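Local coordinates for protein excinuclease ABC, subunit A. (Deinococcus radiodurans, PDB 2VF7) that binds DNA and zinc, hydrolyses ATP and, as a UvrA-family member of the ABC superfamily, probably takes part in recognising damaged DNA for excision repair, at residues 124-129 with 350-355; 642-647 with 665-670; 649-654 with 659-664. The protein carries 1 engineered substitution. All coordinates share one frame; numbering follows the deposited sequence.

Interaction 1 of 3, residues 124-129 with 350-355; sequences YSRAGD and QRMAAD
R126 and M352 meet where two helices pass one another, and their contact shows how a methionine can serve as the apolar partner of a long cationic side chain. The main contact is van der Waals. The M352 methyl, CE, lies over one face of the R126 guanidinium, 3.8 Å from NH1, and also reaches the aliphatic shaft, with CE 4.1 Å from CD of R126. The two side chains cross at about a right angle. The R126 chain runs extended from CG to NE, which carries its guanidinium across to the other helix, while in M352 the bend at chi3 (105°) swings CE toward R126, nearer than SD.

The second kind of interaction is electrostatic. R351 NH2 stands 3.9 Å from R126 NH1, with the guanidinium planes 67° apart. Like charges at this distance probably repel, though both residues are exposed and solvent is likely to screen them. Within its own helix R351 curls back, so that CG of M352 lies over the centre of its guanidinium; M352 thus touches both cations.

The contact buries a modest 126 Å² and joins the C-terminal part of helix 116-127 to helix 345-365. M352 also packs on M122 and D355 on L119, both of helix 116-127, while A353 and A354 of helix 345-365 rest against helix 317-328.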
ATOM      1  N   TYR A 124      21.299   8.344  23.273  1.00 54.79           N
ATOM      2  CA  TYR A 124      22.700   7.943  23.227  1.00 54.62           C
ATOM      3  C   TYR A 124      23.481   8.832  22.264  1.00 55.02           C
ATOM      4  O   TYR A 124      24.678   9.070  22.456  1.00 54.89           O
ATOM      5  CB  TYR A 124      22.819   6.469  22.828  1.00 54.06           C
ATOM      6  CG  TYR A 124      22.761   5.499  23.993  1.00 53.20           C
ATOM      7  CD1 TYR A 124      21.540   5.173  24.608  1.00 52.06           C
ATOM      8  CD2 TYR A 124      23.924   4.904  24.483  1.00 52.23           C
ATOM      9  CE1 TYR A 124      21.486   4.278  25.685  1.00 51.19           C
ATOM     10  CE2 TYR A 124      23.881   4.010  25.555  1.00 51.83           C
ATOM     11  CZ  TYR A 124      22.663   3.702  26.148  1.00 52.07           C
ATOM     12  OH  TYR A 124      22.636   2.820  27.198  1.00 51.95           O
ATOM     13  N   SER A 125      22.783   9.328  21.242  1.00 55.57           N
ATOM     14  CA  SER A 125      23.363  10.212  20.229  1.00 56.18           C
ATOM     15  C   SER A 125      23.634  11.632  20.737  1.00 56.40           C
ATOM     16  O   SER A 125      24.541  12.304  20.236  1.00 56.60           O
ATOM     17  CB  SER A 125      22.454  10.270  18.996  1.00 56.18           C
ATOM     18  OG  SER A 125      23.077  10.984  17.942  1.00 57.16           O
ATOM     19  N   ARG A 126      22.858  12.078  21.726  1.00 56.67           N
ATOM     20  CA  ARG A 126      22.919  13.465  22.198  1.00 57.18           C
ATOM     21  C   ARG A 126      23.362  13.648  23.654  1.00 57.28           C
ATOM     22  O   ARG A 126      23.964  14.676  23.983  1.00 57.65           O
ATOM     23  CB  ARG A 126      21.574  14.170  21.986  1.00 56.92           C
ATOM     24  CG  ARG A 126      21.138  14.295  20.535  1.00 57.59           C
ATOM     25  CD  ARG A 126      19.686  14.768  20.441  1.00 57.79           C
ATOM     26  NE  ARG A 126      19.030  14.342  19.200  1.00 59.12           N
ATOM     27  CZ  ARG A 126      17.794  14.688  18.837  1.00 59.37           C
ATOM     28  NH1 ARG A 126      17.057  15.478  19.609  1.00 59.52           N
ATOM     29  NH2 ARG A 126      17.293  14.249  17.690  1.00 59.62           N
ATOM     30  N   ALA A 127      23.076  12.672  24.517  1.00 57.51           N
ATOM     31  CA  ALA A 127      23.282  12.845  25.963  1.00 57.82           C
ATOM     32  C   ALA A 127      24.052  11.717  26.672  1.00 58.14           C
ATOM     33  O   ALA A 127      24.103  11.673  27.907  1.00 57.91           O
ATOM     34  CB  ALA A 127      21.941  13.092  26.649  1.00 57.78           C
ATOM     35  N   GLY A 128      24.654  10.821  25.891  1.00 58.76           N
ATOM     36  CA  GLY A 128      25.395   9.674  26.427  1.00 59.28           C
ATOM     37  C   GLY A 128      26.883   9.917  26.649  1.00 59.71           C
ATOM     38  O   GLY A 128      27.462  10.871  26.114  1.00 59.83           O
ATOM     39  N   ASP A 129      27.502   9.030  27.429  1.00 59.97           N
ATOM     40  CA  ASP A 129      28.896   9.187  27.850  1.00 60.11           C
ATOM     41  C   ASP A 129      29.913   8.563  26.890  1.00 60.38           C
ATOM     42  O   ASP A 129      30.264   7.383  27.001  1.00 60.43           O
ATOM     43  CB  ASP A 129      29.087   8.667  29.279  1.00 59.99           C
ATOM     44  CG  ASP A 129      28.238   9.439  30.295  1.00 59.86           C
ATOM     45  OD1 ASP A 129      28.692  10.534  30.747  1.00 59.39           O
ATOM     46  OD2 ASP A 129      27.111   8.960  30.626  1.00 59.28           O
ATOM     47  N   GLN A 350      17.561  16.627  29.739  1.00 55.16           N
ATOM     48  CA  GLN A 350      16.442  16.840  30.649  1.00 54.78           C
ATOM     49  C   GLN A 350      15.118  16.558  29.944  1.00 54.59           C
ATOM     50  O   GLN A 350      14.264  15.836  30.492  1.00 54.91           O
ATOM     51  CB  GLN A 350      16.452  18.262  31.226  1.00 54.74           C
ATOM     52  CG  GLN A 350      15.612  18.448  32.518  1.00 54.51           C
ATOM     53  CD  GLN A 350      14.078  18.509  32.275  1.00 54.65           C
ATOM     54  OE1 GLN A 350      13.629  19.062  31.225  1.00 54.81           O
ATOM     55  NE2 GLN A 350      13.315  17.904  33.196  1.00 54.51           N
ATOM     56  N   ARG A 351      14.962  17.113  28.727  1.00 54.09           N
ATOM     57  CA  ARG A 351      13.682  17.056  28.017  1.00 53.60           C
ATOM     58  C   ARG A 351      13.378  15.659  27.467  1.00 53.21           C
ATOM     59  O   ARG A 351      12.223  15.336  27.188  1.00 53.20           O
ATOM     60  CB  ARG A 351      13.597  18.119  26.907  1.00 53.62           C
ATOM     61  CG  ARG A 351      14.386  17.816  25.637  1.00 53.87           C
ATOM     62  CD  ARG A 351      13.687  18.405  24.415  1.00 54.13           C
ATOM     63  NE  ARG A 351      14.005  17.665  23.194  1.00 55.09           N
ATOM     64  CZ  ARG A 351      13.420  16.522  22.817  1.00 55.84           C
ATOM     65  NH1 ARG A 351      12.467  15.960  23.568  1.00 55.18           N
ATOM     66  NH2 ARG A 351      13.787  15.930  21.678  1.00 54.84           N
ATOM     67  N   MET A 352      14.419  14.841  27.335  1.00 52.79           N
ATOM     68  CA  MET A 352      14.300  13.499  26.768  1.00 52.23           C
ATOM     69  C   MET A 352      14.024  12.444  27.833  1.00 51.66           C
ATOM     70  O   MET A 352      13.111  11.634  27.683  1.00 51.50           O
ATOM     71  CB  MET A 352      15.555  13.133  25.975  1.00 52.40           C
ATOM     72  CG  MET A 352      15.865  14.088  24.836  1.00 52.55           C
ATOM     73  SD  MET A 352      17.364  13.667  23.929  1.00 52.71           S
ATOM     74  CE  MET A 352      16.632  12.996  22.444  1.00 52.92           C
ATOM     75  N   ALA A 353      14.812  12.460  28.906  1.00 51.19           N
ATOM     76  CA  ALA A 353      14.616  11.537  30.023  1.00 50.90           C
ATOM     77  C   ALA A 353      13.211  11.641  30.629  1.00 50.75           C
ATOM     78  O   ALA A 353      12.669  10.649  31.114  1.00 50.55           O
ATOM     79  CB  ALA A 353      15.674  11.761  31.087  1.00 51.01           C
ATOM     80  N   ALA A 354      12.634  12.843  30.595  1.00 50.46           N
ATOM     81  CA  ALA A 354      11.261  13.073  31.049  1.00 50.25           C
ATOM     82  C   ALA A 354      10.246  12.589  30.014  1.00 50.09           C
ATOM     83  O   ALA A 354       9.201  12.043  30.363  1.00 50.06           O
ATOM     84  CB  ALA A 354      11.046  14.550  31.369  1.00 50.04           C
ATOM     85  N   ASP A 355      10.574  12.798  28.743  1.00 50.06           N
ATOM     86  CA  ASP A 355       9.753  12.371  27.610  1.00 50.07           C
ATOM     87  C   ASP A 355       9.680  10.843  27.492  1.00 50.01           C
ATOM     88  O   ASP A 355       8.632  10.286  27.155  1.00 50.21           O
ATOM     89  CB  ASP A 355      10.317  12.993  26.326  1.00 50.18           C
ATOM     90  CG  ASP A 355       9.729  12.403  25.072  1.00 50.34           C
ATOM     91  OD1 ASP A 355       8.511  12.563  24.851  1.00 50.31           O
ATOM     92  OD2 ASP A 355      10.502  11.789  24.299  1.00 51.03           O
TER

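Interaction 2 of 3, residues 642-647 with 665-670; sequences EHCQGE and PVCHGT. With ZN (zinc ion), chain G.
H643 and V666 bury the largest areas in this contact, and they show how residues flanking the zinc ligands pack on one another across the site. V666 sets CG2 over one face of the imidazole as a CH-pi contact, 3.6 Å from the ring centroid of H643 and 18° off the ring normal. The imidazole is carried across to V666 because CG of H643 lies anti to its backbone N (chi1 -179°). P665 adds a second van der Waals touch, its carbon CG coming within 3.4 Å of the ring nitrogen NE2 of H643 as the two side chains cross at about a right angle.

Beside this exposed patch lie the buried thiolates. C644 SG and C667 SG each bind the zinc ion at 2.3 Å, and C641 and C664 complete its four ligands. C667 SG also accepts a bond from the backbone N of G669 at 3.6 Å, which would probably temper the charge on the sulfur. Each of these two cysteines opens a type I' beta turn, C644 to E647 and C667 to T670, so the two halves of the site resemble one another. Two CxxC pairs, each running into a turn and joined by a beta hairpin, make a four-cysteine zinc site, an arrangement resembling zinc-ribbon-like modules.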
ATOM      1  N   GLU A 642      -6.771 -28.473  -8.989  1.00 54.94           N
ATOM      2  CA  GLU A 642      -5.339 -28.243  -9.000  1.00 55.17           C
ATOM      3  C   GLU A 642      -4.973 -26.771  -9.132  1.00 55.08           C
ATOM      4  O   GLU A 642      -3.798 -26.418  -9.013  1.00 55.08           O
ATOM      5  CB  GLU A 642      -4.644 -29.070 -10.092  1.00 55.16           C
ATOM      6  CG  GLU A 642      -3.256 -29.554  -9.666  1.00 56.29           C
ATOM      7  CD  GLU A 642      -3.346 -30.471  -8.450  1.00 59.40           C
ATOM      8  OE1 GLU A 642      -4.388 -31.139  -8.281  1.00 60.47           O
ATOM      9  OE2 GLU A 642      -2.386 -30.527  -7.660  1.00 60.35           O
ATOM     10  N   HIS A 643      -5.970 -25.918  -9.372  1.00 54.81           N
ATOM     11  CA  HIS A 643      -5.734 -24.471  -9.455  1.00 55.40           C
ATOM     12  C   HIS A 643      -5.353 -23.904  -8.078  1.00 55.71           C
ATOM     13  O   HIS A 643      -4.504 -23.014  -7.970  1.00 55.48           O
ATOM     14  CB  HIS A 643      -6.971 -23.764 -10.029  1.00 55.50           C
ATOM     15  CG  HIS A 643      -6.821 -22.276 -10.173  1.00 55.15           C
ATOM     16  ND1 HIS A 643      -6.459 -21.677 -11.360  1.00 54.97           N
ATOM     17  CD2 HIS A 643      -7.015 -21.270  -9.287  1.00 53.94           C
ATOM     18  CE1 HIS A 643      -6.424 -20.367 -11.194  1.00 54.72           C
ATOM     19  NE2 HIS A 643      -6.754 -20.094  -9.945  1.00 54.44           N
ATOM     20  N   CYS A 644      -5.983 -24.450  -7.036  1.00 55.97           N
ATOM     21  CA  CYS A 644      -5.730 -24.076  -5.639  1.00 56.34           C
ATOM     22  C   CYS A 644      -5.100 -25.239  -4.901  1.00 56.01           C
ATOM     23  O   CYS A 644      -4.893 -25.152  -3.703  1.00 56.49           O
ATOM     24  CB  CYS A 644      -7.035 -23.722  -4.946  1.00 55.65           C
ATOM     25  SG  CYS A 644      -8.209 -25.079  -5.083  1.00 58.65           S
ATOM     26  N   GLN A 645      -4.816 -26.326  -5.620  1.00 56.14           N
ATOM     27  CA  GLN A 645      -4.218 -27.531  -5.048  1.00 56.08           C
ATOM     28  C   GLN A 645      -5.079 -28.100  -3.907  1.00 56.43           C
ATOM     29  O   GLN A 645      -4.566 -28.624  -2.913  1.00 55.82           O
ATOM     30  CB  GLN A 645      -2.795 -27.236  -4.558  1.00 56.03           C
ATOM     31  CG  GLN A 645      -1.716 -27.213  -5.633  1.00 56.72           C
ATOM     32  CD  GLN A 645      -0.322 -27.504  -5.055  1.00 59.00           C
ATOM     33  OE1 GLN A 645      -0.160 -27.682  -3.838  1.00 60.87           O
ATOM     34  NE2 GLN A 645       0.680 -27.564  -5.923  1.00 57.98           N
ATOM     35  N   GLY A 646      -6.395 -27.965  -4.035  1.00 56.72           N
ATOM     36  CA  GLY A 646      -7.311 -28.519  -3.040  1.00 57.16           C
ATOM     37  C   GLY A 646      -7.493 -27.736  -1.757  1.00 57.73           C
ATOM     38  O   GLY A 646      -8.118 -28.242  -0.818  1.00 58.49           O
ATOM     39  N   GLU A 647      -6.960 -26.515  -1.697  1.00 57.35           N
ATOM     40  CA  GLU A 647      -7.129 -25.647  -0.520  1.00 57.32           C
ATOM     41  C   GLU A 647      -8.450 -24.881  -0.521  1.00 57.24           C
ATOM     42  O   GLU A 647      -8.895 -24.409   0.520  1.00 57.15           O
ATOM     43  CB  GLU A 647      -5.962 -24.669  -0.383  1.00 57.45           C
ATOM     44  CG  GLU A 647      -4.627 -25.367  -0.308  1.00 59.65           C
ATOM     45  CD  GLU A 647      -3.506 -24.505   0.217  1.00 62.55           C
ATOM     46  OE1 GLU A 647      -3.701 -23.275   0.383  1.00 64.00           O
ATOM     47  OE2 GLU A 647      -2.420 -25.075   0.475  1.00 62.57           O
ATOM     48  N   PRO A 665     -11.049 -19.069  -7.745  1.00 57.26           N
ATOM     49  CA  PRO A 665     -11.862 -18.687  -8.903  1.00 56.91           C
ATOM     50  C   PRO A 665     -12.389 -19.861  -9.743  1.00 56.96           C
ATOM     51  O   PRO A 665     -13.284 -19.673 -10.554  1.00 56.80           O
ATOM     52  CB  PRO A 665     -10.902 -17.835  -9.729  1.00 57.08           C
ATOM     53  CG  PRO A 665      -9.549 -18.255  -9.293  1.00 56.83           C
ATOM     54  CD  PRO A 665      -9.673 -18.551  -7.856  1.00 56.70           C
ATOM     55  N   VAL A 666     -11.861 -21.060  -9.523  1.00 57.14           N
ATOM     56  CA  VAL A 666     -12.197 -22.226 -10.349  1.00 56.63           C
ATOM     57  C   VAL A 666     -13.132 -23.222  -9.650  1.00 57.06           C
ATOM     58  O   VAL A 666     -14.051 -23.742 -10.256  1.00 57.52           O
ATOM     59  CB  VAL A 666     -10.930 -22.955 -10.800  1.00 56.46           C
ATOM     60  CG1 VAL A 666     -11.276 -24.150 -11.683  1.00 56.27           C
ATOM     61  CG2 VAL A 666     -10.032 -22.013 -11.531  1.00 54.08           C
ATOM     62  N   CYS A 667     -12.906 -23.511  -8.380  1.00 57.63           N
ATOM     63  CA  CYS A 667     -13.810 -24.417  -7.687  1.00 57.92           C
ATOM     64  C   CYS A 667     -14.709 -23.644  -6.742  1.00 58.42           C
ATOM     65  O   CYS A 667     -15.708 -24.178  -6.257  1.00 59.13           O
ATOM     66  CB  CYS A 667     -13.045 -25.521  -6.963  1.00 57.57           C
ATOM     67  SG  CYS A 667     -12.055 -24.936  -5.608  1.00 56.14           S
ATOM     68  N   HIS A 668     -14.366 -22.384  -6.489  1.00 58.59           N
ATOM     69  CA  HIS A 668     -15.167 -21.531  -5.609  1.00 59.14           C
ATOM     70  C   HIS A 668     -15.237 -22.033  -4.175  1.00 58.84           C
ATOM     71  O   HIS A 668     -16.160 -21.693  -3.446  1.00 59.34           O
ATOM     72  CB  HIS A 668     -16.591 -21.349  -6.152  1.00 59.61           C
ATOM     73  CG  HIS A 668     -16.640 -20.738  -7.514  1.00 61.02           C
ATOM     74  ND1 HIS A 668     -16.800 -21.487  -8.659  1.00 62.32           N
ATOM     75  CD2 HIS A 668     -16.539 -19.448  -7.917  1.00 62.29           C
ATOM     76  CE1 HIS A 668     -16.802 -20.686  -9.710  1.00 62.35           C
ATOM     77  NE2 HIS A 668     -16.643 -19.444  -9.288  1.00 62.65           N
ATOM     78  N   GLY A 669     -14.259 -22.835  -3.772  1.00 58.35           N
ATOM     79  CA  GLY A 669     -14.177 -23.285  -2.396  1.00 57.57           C
ATOM     80  C   GLY A 669     -14.597 -24.716  -2.150  1.00 56.70           C
ATOM     81  O   GLY A 669     -14.576 -25.152  -1.014  1.00 56.84           O
ATOM     82  N   THR A 670     -14.997 -25.437  -3.196  1.00 56.63           N
ATOM     83  CA  THR A 670     -15.348 -26.855  -3.061  1.00 56.62           C
ATOM     84  C   THR A 670     -14.119 -27.726  -2.854  1.00 56.94           C
ATOM     85  O   THR A 670     -14.192 -28.689  -2.094  1.00 57.44           O
ATOM     86  CB  THR A 670     -16.207 -27.402  -4.233  1.00 56.99           C
ATOM     87  OG1 THR A 670     -15.417 -27.531  -5.432  1.00 56.80           O
ATOM     88  CG2 THR A 670     -17.436 -26.492  -4.490  1.00 56.14           C
TER
HETATM   89 ZN    ZN G 904      -9.964 -24.559  -6.516  1.00 55.91          ZN

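Interaction 3 of 3, residues 649-654 with 659-664; sequences WVMVEL and SVYAPC. With ZN (zinc ion), chain G.
W649 and P663 meet at the zinc end of a two-stranded antiparallel hairpin, a case in which backbone bonding and ring packing share the work. Here the contact is close: P663 CA sits over the five-membered ring of the W649 indole, 3.8 Å from its centroid, as a CH-pi contact, while the backbone N of A662 lies at the indole's edge. Further along, V650 and A662 form a hydrogen-bonded pair, with A662 N donating to V650 O at 2.9 Å, and V652 N reaches V660 O at 3.0 Å. V652 CG1 lies 3.8 Å from A662 CB, and A80 of helix 77-80 packs on V652 and V660. Near the turn the grip stays tight, S659 OG donating to V652 O at 2.7 Å from above the carbonyl plane.

The face that carries M651 and Y661 is looser. M651, an exposed residue, has its sulfur over the face of the Y661 ring in a Met-aromatic contact, SD being 4.5 Å from the ring centroid. With CG anti to the backbone N, the bend at chi2 (107°) brings SD over the ring. The exposed E653 reaches S659 from the solvent side.

An alanine in place of W649 would probably leave P663 without its aromatic partner and open a gap beside P727 and the ADP-binding E730. Main-chain bonds thus set the strand pairing, a CH-pi contact lies at its end, and C664 there binds zinc through SG at 2.4 Å, which implies that hairpin and metal site are held as one unit.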
ATOM      1  N   TRP A 649      -9.185 -22.124  -1.409  1.00 60.38           N
ATOM      2  CA  TRP A 649      -8.941 -20.704  -1.205  1.00 61.93           C
ATOM      3  C   TRP A 649      -7.600 -20.265  -1.773  1.00 62.35           C
ATOM      4  O   TRP A 649      -6.657 -21.050  -1.841  1.00 62.70           O
ATOM      5  CB  TRP A 649      -9.030 -20.364   0.280  1.00 62.39           C
ATOM      6  CG  TRP A 649     -10.377 -19.836   0.653  1.00 63.59           C
ATOM      7  CD1 TRP A 649     -10.806 -18.533   0.569  1.00 64.80           C
ATOM      8  CD2 TRP A 649     -11.485 -20.585   1.137  1.00 62.67           C
ATOM      9  NE1 TRP A 649     -12.111 -18.426   0.993  1.00 64.08           N
ATOM     10  CE2 TRP A 649     -12.555 -19.674   1.338  1.00 63.15           C
ATOM     11  CE3 TRP A 649     -11.683 -21.933   1.413  1.00 61.87           C
ATOM     12  CZ2 TRP A 649     -13.787 -20.070   1.807  1.00 62.79           C
ATOM     13  CZ3 TRP A 649     -12.899 -22.326   1.900  1.00 64.97           C
ATOM     14  CH2 TRP A 649     -13.946 -21.399   2.089  1.00 65.12           C
ATOM     15  N   VAL A 650      -7.532 -19.008  -2.195  1.00 63.02           N
ATOM     16  CA  VAL A 650      -6.335 -18.466  -2.831  1.00 63.79           C
ATOM     17  C   VAL A 650      -5.870 -17.165  -2.162  1.00 64.32           C
ATOM     18  O   VAL A 650      -6.687 -16.309  -1.802  1.00 63.58           O
ATOM     19  CB  VAL A 650      -6.540 -18.289  -4.365  1.00 63.97           C
ATOM     20  CG1 VAL A 650      -7.306 -16.984  -4.701  1.00 63.50           C
ATOM     21  CG2 VAL A 650      -5.204 -18.345  -5.093  1.00 64.67           C
ATOM     22  N   MET A 651      -4.557 -17.038  -1.992  1.00 65.54           N
ATOM     23  CA  MET A 651      -3.970 -15.863  -1.347  1.00 66.81           C
ATOM     24  C   MET A 651      -4.000 -14.626  -2.251  1.00 67.54           C
ATOM     25  O   MET A 651      -3.572 -14.664  -3.410  1.00 67.50           O
ATOM     26  CB  MET A 651      -2.531 -16.142  -0.890  1.00 66.98           C
ATOM     27  CG  MET A 651      -1.870 -14.960  -0.180  1.00 67.61           C
ATOM     28  SD  MET A 651      -1.694 -15.151   1.601  1.00 69.16           S
ATOM     29  CE  MET A 651       0.033 -15.631   1.662  1.00 69.56           C
ATOM     30  N   VAL A 652      -4.503 -13.527  -1.703  1.00 68.52           N
ATOM     31  CA  VAL A 652      -4.533 -12.278  -2.433  1.00 69.61           C
ATOM     32  C   VAL A 652      -3.444 -11.339  -1.913  1.00 70.44           C
ATOM     33  O   VAL A 652      -3.678 -10.507  -1.035  1.00 70.42           O
ATOM     34  CB  VAL A 652      -5.957 -11.640  -2.491  1.00 69.66           C
ATOM     35  CG1 VAL A 652      -6.889 -12.509  -3.338  1.00 69.45           C
ATOM     36  CG2 VAL A 652      -6.547 -11.424  -1.108  1.00 69.55           C
ATOM     37  N   GLU A 653      -2.242 -11.520  -2.466  1.00 71.75           N
ATOM     38  CA  GLU A 653      -1.069 -10.680  -2.189  1.00 72.82           C
ATOM     39  C   GLU A 653      -1.254  -9.302  -2.813  1.00 73.18           C
ATOM     40  O   GLU A 653      -0.293  -8.612  -3.175  1.00 73.14           O
ATOM     41  CB  GLU A 653       0.205 -11.357  -2.709  1.00 73.03           C
ATOM     42  CG  GLU A 653       0.829 -12.356  -1.725  1.00 74.13           C
ATOM     43  CD  GLU A 653       1.737 -11.684  -0.695  1.00 75.24           C
ATOM     44  OE1 GLU A 653       1.604 -12.015   0.506  1.00 75.70           O
ATOM     45  OE2 GLU A 653       2.574 -10.827  -1.086  1.00 75.06           O
ATOM     46  N   LEU A 654      -2.525  -8.939  -2.942  1.00 73.81           N
ATOM     47  CA  LEU A 654      -2.966  -7.652  -3.420  1.00 74.41           C
ATOM     48  C   LEU A 654      -3.080  -6.743  -2.202  1.00 74.88           C
ATOM     49  O   LEU A 654      -2.859  -5.519  -2.291  1.00 74.89           O
ATOM     50  CB  LEU A 654      -4.317  -7.798  -4.139  1.00 74.47           C
ATOM     51  CG  LEU A 654      -4.421  -8.523  -5.501  1.00 74.58           C
ATOM     52  CD1 LEU A 654      -3.576  -7.831  -6.596  1.00 74.63           C
ATOM     53  CD2 LEU A 654      -4.094 -10.017  -5.431  1.00 73.81           C
ATOM     54  N   SER A 659      -1.617  -9.991   3.961  1.00 71.65           N
ATOM     55  CA  SER A 659      -2.420 -10.662   2.929  1.00 70.35           C
ATOM     56  C   SER A 659      -3.572 -11.490   3.521  1.00 69.20           C
ATOM     57  O   SER A 659      -3.467 -11.982   4.646  1.00 69.49           O
ATOM     58  CB  SER A 659      -1.505 -11.554   2.079  1.00 70.44           C
ATOM     59  OG  SER A 659      -1.952 -11.645   0.738  1.00 70.34           O
ATOM     60  N   VAL A 660      -4.667 -11.633   2.765  1.00 67.60           N
ATOM     61  CA  VAL A 660      -5.828 -12.447   3.176  1.00 65.84           C
ATOM     62  C   VAL A 660      -6.221 -13.485   2.112  1.00 64.48           C
ATOM     63  O   VAL A 660      -5.606 -13.549   1.060  1.00 64.63           O
ATOM     64  CB  VAL A 660      -7.069 -11.571   3.542  1.00 66.02           C
ATOM     65  CG1 VAL A 660      -6.781 -10.690   4.749  1.00 66.22           C
ATOM     66  CG2 VAL A 660      -7.543 -10.737   2.353  1.00 65.57           C
ATOM     67  N   TYR A 661      -7.255 -14.282   2.391  1.00 62.86           N
ATOM     68  CA  TYR A 661      -7.689 -15.368   1.489  1.00 61.26           C
ATOM     69  C   TYR A 661      -9.037 -15.120   0.797  1.00 60.50           C
ATOM     70  O   TYR A 661      -9.994 -14.700   1.428  1.00 60.25           O
ATOM     71  CB  TYR A 661      -7.710 -16.725   2.219  1.00 60.57           C
ATOM     72  CG  TYR A 661      -6.338 -17.322   2.488  1.00 59.30           C
ATOM     73  CD1 TYR A 661      -5.687 -17.109   3.708  1.00 59.09           C
ATOM     74  CD2 TYR A 661      -5.690 -18.090   1.519  1.00 57.87           C
ATOM     75  CE1 TYR A 661      -4.419 -17.661   3.961  1.00 59.57           C
ATOM     76  CE2 TYR A 661      -4.427 -18.646   1.750  1.00 58.29           C
ATOM     77  CZ  TYR A 661      -3.797 -18.437   2.980  1.00 59.52           C
ATOM     78  OH  TYR A 661      -2.538 -18.980   3.210  1.00 58.79           O
ATOM     79  N   ALA A 662      -9.083 -15.378  -0.506  1.00 59.89           N
ATOM     80  CA  ALA A 662     -10.307 -15.283  -1.301  1.00 59.67           C
ATOM     81  C   ALA A 662     -10.675 -16.677  -1.816  1.00 59.27           C
ATOM     82  O   ALA A 662      -9.804 -17.541  -1.898  1.00 59.29           O
ATOM     83  CB  ALA A 662     -10.098 -14.334  -2.460  1.00 59.37           C
ATOM     84  N   PRO A 663     -11.965 -16.921  -2.144  1.00 59.28           N
ATOM     85  CA  PRO A 663     -12.288 -18.277  -2.638  1.00 58.90           C
ATOM     86  C   PRO A 663     -11.651 -18.526  -4.006  1.00 58.49           C
ATOM     87  O   PRO A 663     -11.513 -17.600  -4.794  1.00 59.19           O
ATOM     88  CB  PRO A 663     -13.819 -18.275  -2.737  1.00 58.93           C
ATOM     89  CG  PRO A 663     -14.275 -17.041  -1.986  1.00 59.52           C
ATOM     90  CD  PRO A 663     -13.158 -16.052  -2.102  1.00 59.26           C
ATOM     91  N   CYS A 664     -11.233 -19.758  -4.265  1.00 57.91           N
ATOM     92  CA  CYS A 664     -10.638 -20.119  -5.541  1.00 57.32           C
ATOM     93  C   CYS A 664     -11.571 -19.771  -6.714  1.00 57.20           C
ATOM     94  O   CYS A 664     -12.747 -20.100  -6.683  1.00 57.14           O
ATOM     95  CB  CYS A 664     -10.306 -21.606  -5.538  1.00 57.15           C
ATOM     96  SG  CYS A 664      -9.672 -22.225  -7.083  1.00 57.62           S
TER
HETATM   97 ZN    ZN G 904      -9.964 -24.559  -6.516  1.00 55.91          ZN

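How the interactions relate
Interactions 2 and 3 belong to one module: the hairpin of 649-654 and 659-664 lies between the two zinc-binding turns in sequence, their centres are about 11 Å apart, and both supply cysteines to the same zinc ion. They touch directly, H643 CD2 approaching C664 SG at 3.6 Å. Interaction 1 stands alone, its centre about 57 Å from that of interaction 2, and joins two helices far apart in sequence. It is mainly a surface contact, two exposed arginines over one buried methionine. Interactions 2 and 3 pair buried residues, the cysteines in one and V652 and A662 in the other, with exposed ones; metal bonds beside a surface imidazole carry interaction 2, main-chain pairing and aromatic rings the more extensive interaction 3.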